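Local coordinates for conserved protein (Methanothermobacter thermautotrophicus, PDB 1I36) that is of unknown function but binds NADP and structurally resembles 3-hydroxyacid dehydrogenases, so it may be an NADP-dependent oxidoreductase, at residues Met113-Val116 against Arg117-Gly120; Val3-Ile6 against Gly7-Glu10. The protein carries 1 engineered substitution. One frame throughout, in Å; residues are numbered along the deposited sequence.

Contact 1: residues Met113-Val116 against Arg117-Gly120; sequences MGSV and RRKG. With NAP (NADP nicotinamide-adenine-dinucleotide phosphate), chain C.
S115 meets R118 at the start of the short helix 116-119. From S115 CB, which lies 4.0 Å from R118 CB in a loose apolar touch, the side chain runs on to OG. This hydroxyl is swung anti to the backbone N of S115 (chi1 170°), beside the carbonyl carbon, which places it near the backbone N of R118. There it accepts a hydrogen bond from R118 N, 3.0 Å from S115 OG, with an N-H...O angle of 156°. The same OG also touches CB of both arginines, 3.6 Å from R117 CB, and lies at the edge of the R118 guanidinium, near its plane, without bonding to it.

This is an N-cap: S115 satisfies an amide that has no carbonyl of the helix behind it. Its own carbonyl S115 O accepts from K119 N at 2.9 Å. One residue further on, G120 N donates to V116 O at 2.7 Å (N-H...O angle 137°), and G120 leaves the helix with positive phi.

V116 lies against NADP: its CG2 is 3.2 Å from the carboxamide oxygen O7N of the nicotinamide, a close contact, while the side chain also packs on E10, V11 and T14 of helix 10-21. R117 bends at chi2 and chi3 and sends NE to a salt bridge with E10.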
loop_
_atom_site.group_PDB
_atom_site.type_symbol
_atom_site.label_atom_id
_atom_site.label_comp_id
_atom_site.label_asym_id
_atom_site.label_seq_id
_atom_site.Cartn_x
_atom_site.Cartn_y
_atom_site.Cartn_z
ATOM N N MET A 113 3.348 -13.185 14.919
ATOM C CA MET A 113 2.993 -11.977 14.172
ATOM C C MET A 113 3.764 -10.727 14.583
ATOM O O MET A 113 3.199 -9.639 14.642
ATOM C CB MET A 113 1.485 -11.721 14.328
ATOM C CG MET A 113 0.616 -12.847 13.782
ATOM S SD MET A 113 0.999 -13.088 12.075
ATOM C CE MET A 113 0.117 -11.784 11.315
ATOM N N GLY A 114 5.056 -10.875 14.819
ATOM C CA GLY A 114 5.852 -9.738 15.222
ATOM C C GLY A 114 7.295 -10.100 15.492
ATOM O O GLY A 114 7.823 -11.080 14.944
ATOM N N SER A 115 7.928 -9.297 16.344
ATOM C CA SER A 115 9.325 -9.491 16.702
ATOM C C SER A 115 9.466 -10.118 18.089
ATOM O O SER A 115 9.111 -9.495 19.083
ATOM C CB SER A 115 10.052 -8.136 16.675
ATOM O OG SER A 115 11.354 -8.230 17.236
ATOM N N VAL A 116 9.980 -11.340 18.152
ATOM C CA VAL A 116 10.182 -12.010 19.434
ATOM C C VAL A 116 11.135 -11.154 20.274
ATOM O O VAL A 116 10.889 -10.899 21.453
ATOM C CB VAL A 116 10.784 -13.430 19.242
ATOM C CG1 VAL A 116 11.072 -14.074 20.576
ATOM C CG2 VAL A 116 9.798 -14.313 18.471
ATOM N N ARG A 117 12.195 -10.686 19.616
ATOM C CA ARG A 117 13.241 -9.844 20.192
ATOM C C ARG A 117 12.709 -8.578 20.844
ATOM O O ARG A 117 13.135 -8.216 21.934
ATOM C CB ARG A 117 14.227 -9.442 19.092
ATOM C CG ARG A 117 15.421 -8.633 19.541
ATOM C CD ARG A 117 16.489 -9.489 20.227
ATOM N NE ARG A 117 16.953 -10.663 19.464
ATOM C CZ ARG A 117 17.279 -10.687 18.170
ATOM N NH1 ARG A 117 17.198 -9.596 17.417
ATOM N NH2 ARG A 117 17.724 -11.818 17.631
ATOM N N ARG A 118 11.807 -7.882 20.166
ATOM C CA ARG A 118 11.275 -6.649 20.721
ATOM C C ARG A 118 10.044 -6.762 21.600
ATOM O O ARG A 118 9.861 -5.953 22.511
ATOM C CB ARG A 118 11.038 -5.632 19.618
ATOM C CG ARG A 118 12.328 -4.993 19.110
ATOM C CD ARG A 118 12.045 -3.874 18.124
ATOM N NE ARG A 118 11.528 -4.380 16.858
ATOM C CZ ARG A 118 11.579 -3.708 15.712
ATOM N NH1 ARG A 118 12.124 -2.496 15.676
ATOM N NH2 ARG A 118 11.101 -4.258 14.598
ATOM N N LYS A 119 9.207 -7.767 21.358
ATOM C CA LYS A 119 7.992 -7.907 22.141
ATOM C C LYS A 119 8.069 -8.983 23.209
ATOM O O LYS A 119 7.227 -9.026 24.084
ATOM C CB LYS A 119 6.793 -8.193 21.222
ATOM C CG LYS A 119 6.578 -7.200 20.080
ATOM C CD LYS A 119 6.141 -5.806 20.561
ATOM C CE LYS A 119 4.750 -5.792 21.202
ATOM N NZ LYS A 119 4.727 -6.336 22.600
ATOM N N GLY A 120 9.081 -9.844 23.153
ATOM C CA GLY A 120 9.165 -10.910 24.136
ATOM C C GLY A 120 7.941 -11.835 24.088
ATOM O O GLY A 120 7.268 -11.966 23.046
HETATM P PA NAP C . 17.248 -20.567 17.010
HETATM O O1A NAP C . 17.472 -20.813 15.597
HETATM O O2A NAP C . 17.024 -19.398 17.835
HETATM O O5B NAP C . 16.605 -21.920 17.750
HETATM C C5B NAP C . 16.215 -23.276 17.116
HETATM C C4B NAP C . 16.885 -24.136 18.082
HETATM O O4B NAP C . 16.365 -25.526 17.436
HETATM C C3B NAP C . 18.004 -24.663 18.013
HETATM O O3B NAP C . 18.073 -24.197 19.295
HETATM C C2B NAP C . 18.704 -25.957 17.876
HETATM O O2B NAP C . 19.459 -26.651 18.607
HETATM C C1B NAP C . 17.440 -26.521 17.616
HETATM N N9A NAP C . 17.489 -27.504 16.516
HETATM C C8A NAP C . 18.024 -27.589 15.226
HETATM N N7A NAP C . 17.821 -28.774 14.693
HETATM C C5A NAP C . 17.129 -29.501 15.642
HETATM C C6A NAP C . 16.621 -30.841 15.672
HETATM N N6A NAP C . 16.776 -31.680 14.646
HETATM N N1A NAP C . 15.955 -31.262 16.815
HETATM C C2A NAP C . 15.793 -30.423 17.878
HETATM N N3A NAP C . 16.249 -29.154 17.922
HETATM C C4A NAP C . 16.908 -28.749 16.756
HETATM O O3 NAP C . 15.774 -20.240 16.298
HETATM P PN NAP C . 14.412 -19.328 16.744
HETATM O O1N NAP C . 14.698 -17.879 16.472
HETATM O O2N NAP C . 14.170 -19.757 18.127
HETATM O O5D NAP C . 13.128 -19.748 15.918
HETATM C C5D NAP C . 12.574 -21.085 16.001
HETATM C C4D NAP C . 11.522 -21.231 14.917
HETATM O O4D NAP C . 10.454 -20.237 14.916
HETATM C C3D NAP C . 12.079 -21.176 13.471
HETATM O O3D NAP C . 11.477 -22.122 12.531
HETATM C C2D NAP C . 11.862 -19.773 13.014
HETATM O O2D NAP C . 11.786 -19.644 11.624
HETATM C C1D NAP C . 10.564 -19.397 13.762
HETATM N N1N NAP C . 10.407 -17.955 14.018
HETATM C C2N NAP C . 11.357 -17.267 14.784
HETATM C C3N NAP C . 11.103 -15.868 14.983
HETATM C C7N NAP C . 12.004 -15.033 15.762
HETATM O O7N NAP C . 11.764 -13.823 15.933
HETATM N N7N NAP C . 13.129 -15.534 16.333
HETATM C C4N NAP C . 9.948 -15.284 14.419
HETATM C C5N NAP C . 9.047 -15.972 13.680
HETATM C C6N NAP C . 9.274 -17.308 13.482
HETATM P P2B NAP C . 21.070 -26.378 18.294
HETATM O O1X NAP C . 21.466 -25.023 18.805
HETATM O O2X NAP C . 21.635 -27.468 19.042
HETATM O O3X NAP C . 21.209 -26.408 16.853
#

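Contact 2: residues Val3-Ile6 against Gly7-Glu10. With NAP (NADP nicotinamide-adenine-dinucleotide phosphate), chain C.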
loop_
_atom_site.group_PDB
_atom_site.type_symbol
_atom_site.label_atom_id
_atom_site.label_comp_id
_atom_site.label_asym_id
_atom_site.label_seq_id
_atom_site.Cartn_x
_atom_site.Cartn_y
_atom_site.Cartn_z
ATOM N N VAL A 3 4.504 -28.431 29.388
ATOM C CA VAL A 3 4.622 -28.008 27.989
ATOM C C VAL A 3 6.020 -28.438 27.510
ATOM O O VAL A 3 7.038 -28.056 28.090
ATOM C CB VAL A 3 4.438 -26.468 27.802
ATOM C CG1 VAL A 3 4.726 -26.071 26.350
ATOM C CG2 VAL A 3 3.004 -26.058 28.157
ATOM N N GLY A 4 6.069 -29.277 26.482
ATOM C CA GLY A 4 7.366 -29.706 25.966
ATOM C C GLY A 4 7.807 -28.919 24.743
ATOM O O GLY A 4 6.987 -28.533 23.920
ATOM N N PHE A 5 9.108 -28.668 24.642
ATOM C CA PHE A 5 9.667 -27.922 23.520
ATOM C C PHE A 5 10.649 -28.763 22.706
ATOM O O PHE A 5 11.545 -29.405 23.262
ATOM C CB PHE A 5 10.421 -26.664 24.021
ATOM C CG PHE A 5 9.522 -25.545 24.454
ATOM C CD1 PHE A 5 8.907 -25.567 25.700
ATOM C CD2 PHE A 5 9.242 -24.490 23.590
ATOM C CE1 PHE A 5 8.018 -24.555 26.079
ATOM C CE2 PHE A 5 8.352 -23.470 23.967
ATOM C CZ PHE A 5 7.740 -23.505 25.209
ATOM N N ILE A 6 10.452 -28.797 21.396
ATOM C CA ILE A 6 11.396 -29.465 20.510
ATOM C C ILE A 6 12.145 -28.261 19.950
ATOM O O ILE A 6 11.548 -27.393 19.296
ATOM C CB ILE A 6 10.708 -30.231 19.392
ATOM C CG1 ILE A 6 9.746 -31.270 19.973
ATOM C CG2 ILE A 6 11.773 -30.937 18.542
ATOM C CD1 ILE A 6 8.764 -31.823 18.912
ATOM N N GLY A 7 13.443 -28.211 20.233
ATOM C CA GLY A 7 14.283 -27.095 19.862
ATOM C C GLY A 7 14.268 -26.172 21.076
ATOM O O GLY A 7 13.314 -26.201 21.862
ATOM N N PHE A 8 15.362 -25.458 21.343
ATOM C CA PHE A 8 15.324 -24.543 22.480
ATOM C C PHE A 8 16.184 -23.347 22.206
ATOM O O PHE A 8 17.225 -23.134 22.831
ATOM C CB PHE A 8 15.659 -25.228 23.818
ATOM C CG PHE A 8 15.039 -24.551 25.007
ATOM C CD1 PHE A 8 13.777 -24.913 25.447
ATOM C CD2 PHE A 8 15.697 -23.511 25.647
ATOM C CE1 PHE A 8 13.157 -24.237 26.516
ATOM C CE2 PHE A 8 15.103 -22.828 26.711
ATOM C CZ PHE A 8 13.828 -23.194 27.141
ATOM N N GLY A 9 15.749 -22.608 21.197
ATOM C CA GLY A 9 16.423 -21.410 20.753
ATOM C C GLY A 9 15.745 -20.173 21.287
ATOM O O GLY A 9 15.166 -20.215 22.367
ATOM N N GLU A 10 15.801 -19.089 20.521
ATOM C CA GLU A 10 15.231 -17.817 20.941
ATOM C C GLU A 10 13.729 -17.839 21.199
ATOM O O GLU A 10 13.263 -17.269 22.186
ATOM C CB GLU A 10 15.561 -16.709 19.936
ATOM C CG GLU A 10 14.957 -15.374 20.338
ATOM C CD GLU A 10 15.538 -14.186 19.585
ATOM O OE1 GLU A 10 15.687 -14.255 18.351
ATOM O OE2 GLU A 10 15.832 -13.164 20.241
HETATM P PA NAP C . 17.248 -20.567 17.010
HETATM O O1A NAP C . 17.472 -20.813 15.597
HETATM O O2A NAP C . 17.024 -19.398 17.835
HETATM O O5B NAP C . 16.605 -21.920 17.750
HETATM C C5B NAP C . 16.215 -23.276 17.116
HETATM C C4B NAP C . 16.885 -24.136 18.082
HETATM O O4B NAP C . 16.365 -25.526 17.436
HETATM C C3B NAP C . 18.004 -24.663 18.013
HETATM O O3B NAP C . 18.073 -24.197 19.295
HETATM C C2B NAP C . 18.704 -25.957 17.876
HETATM O O2B NAP C . 19.459 -26.651 18.607
HETATM C C1B NAP C . 17.440 -26.521 17.616
HETATM N N9A NAP C . 17.489 -27.504 16.516
HETATM C C8A NAP C . 18.024 -27.589 15.226
HETATM N N7A NAP C . 17.821 -28.774 14.693
HETATM C C5A NAP C . 17.129 -29.501 15.642
HETATM C C6A NAP C . 16.621 -30.841 15.672
HETATM N N6A NAP C . 16.776 -31.680 14.646
HETATM N N1A NAP C . 15.955 -31.262 16.815
HETATM C C2A NAP C . 15.793 -30.423 17.878
HETATM N N3A NAP C . 16.249 -29.154 17.922
HETATM C C4A NAP C . 16.908 -28.749 16.756
HETATM O O3 NAP C . 15.774 -20.240 16.298
HETATM P PN NAP C . 14.412 -19.328 16.744
HETATM O O1N NAP C . 14.698 -17.879 16.472
HETATM O O2N NAP C . 14.170 -19.757 18.127
HETATM O O5D NAP C . 13.128 -19.748 15.918
HETATM C C5D NAP C . 12.574 -21.085 16.001
HETATM C C4D NAP C . 11.522 -21.231 14.917
HETATM O O4D NAP C . 10.454 -20.237 14.916
HETATM C C3D NAP C . 12.079 -21.176 13.471
HETATM O O3D NAP C . 11.477 -22.122 12.531
HETATM C C2D NAP C . 11.862 -19.773 13.014
HETATM O O2D NAP C . 11.786 -19.644 11.624
HETATM C C1D NAP C . 10.564 -19.397 13.762
HETATM N N1N NAP C . 10.407 -17.955 14.018
HETATM C C2N NAP C . 11.357 -17.267 14.784
HETATM C C3N NAP C . 11.103 -15.868 14.983
HETATM C C7N NAP C . 12.004 -15.033 15.762
HETATM O O7N NAP C . 11.764 -13.823 15.933
HETATM N N7N NAP C . 13.129 -15.534 16.333
HETATM C C4N NAP C . 9.948 -15.284 14.419
HETATM C C5N NAP C . 9.047 -15.972 13.680
HETATM C C6N NAP C . 9.274 -17.308 13.482
HETATM P P2B NAP C . 21.070 -26.378 18.294
HETATM O O1X NAP C . 21.466 -25.023 18.805
HETATM O O2X NAP C . 21.635 -27.468 19.042
HETATM O O3X NAP C . 21.209 -26.408 16.853
#
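With F5 CG anti to its carbonyl carbon (chi1 -75°) and F8 CG turned anti to its own amide N, the two rings meet beside the turn that follows strand 2-6. F8 presents its edge to the face of F5 in an offset edge-to-face pair, centroids 6.0 Å apart and planes at 77°. The nearest atoms, however, are off the F5 ring: F8 CD1 lies 4.0 Å from F5 CB, which comes in at the edge of the F8 ring, near its plane. Both rings are buried, F5 against A12, A16 and L19 of helix 10-21, F8 against A16 and against T37, R40, A41 and V44.

Strand, glycine-rich turn and helix form the nucleotide-binding start of a Rossmann fold, with G7 and G9 fitting its GxGxxA pattern. G7 has positive phi, where a CB would jam against I6 O, and its bare CA passes 3.4 Å from adenine N3A of NADP. G7 O is buried beside F5 CB, with no polar partner in the model. At G9, the N-cap residue, the bare CA lies 3.1 Å from O5B, the 5' ester oxygen that joins the adenosine ribose to phosphate PA, leaving the cofactor close to the backbone. The first helical amide then takes hold of the diphosphate: E10 N donates to O2A of NADP at 3.0 Å in an almost straight bond (175°), which the helix N-terminus probably strengthens electrostatically. The E10 side chain runs on extended, and its OE1 accepts a weak bond from the nicotinamide carboxamide N7N at 3.5 Å.

Contact 2 is buried, where strand 2-6 leads through a glycine turn into helix 10-21; contact 1 is a surface turn leading from strand 106-112 into helix 116-119. Both are helix starts on the same NADP molecule, with centres about 17 Å apart. In 113-120 the helix is capped by a serine hydroxyl and the cofactor meets an apolar valine at its nicotinamide end; in 3-10 a glycine takes the N-cap place, the packing is aromatic, and the backbone bonds, and a glutamate bonds weakly, to the cofactor. The two touch directly: R117 NE is 2.8 Å from E10 OE2 in a salt bridge, and V116 CG1 packs on E10 CG.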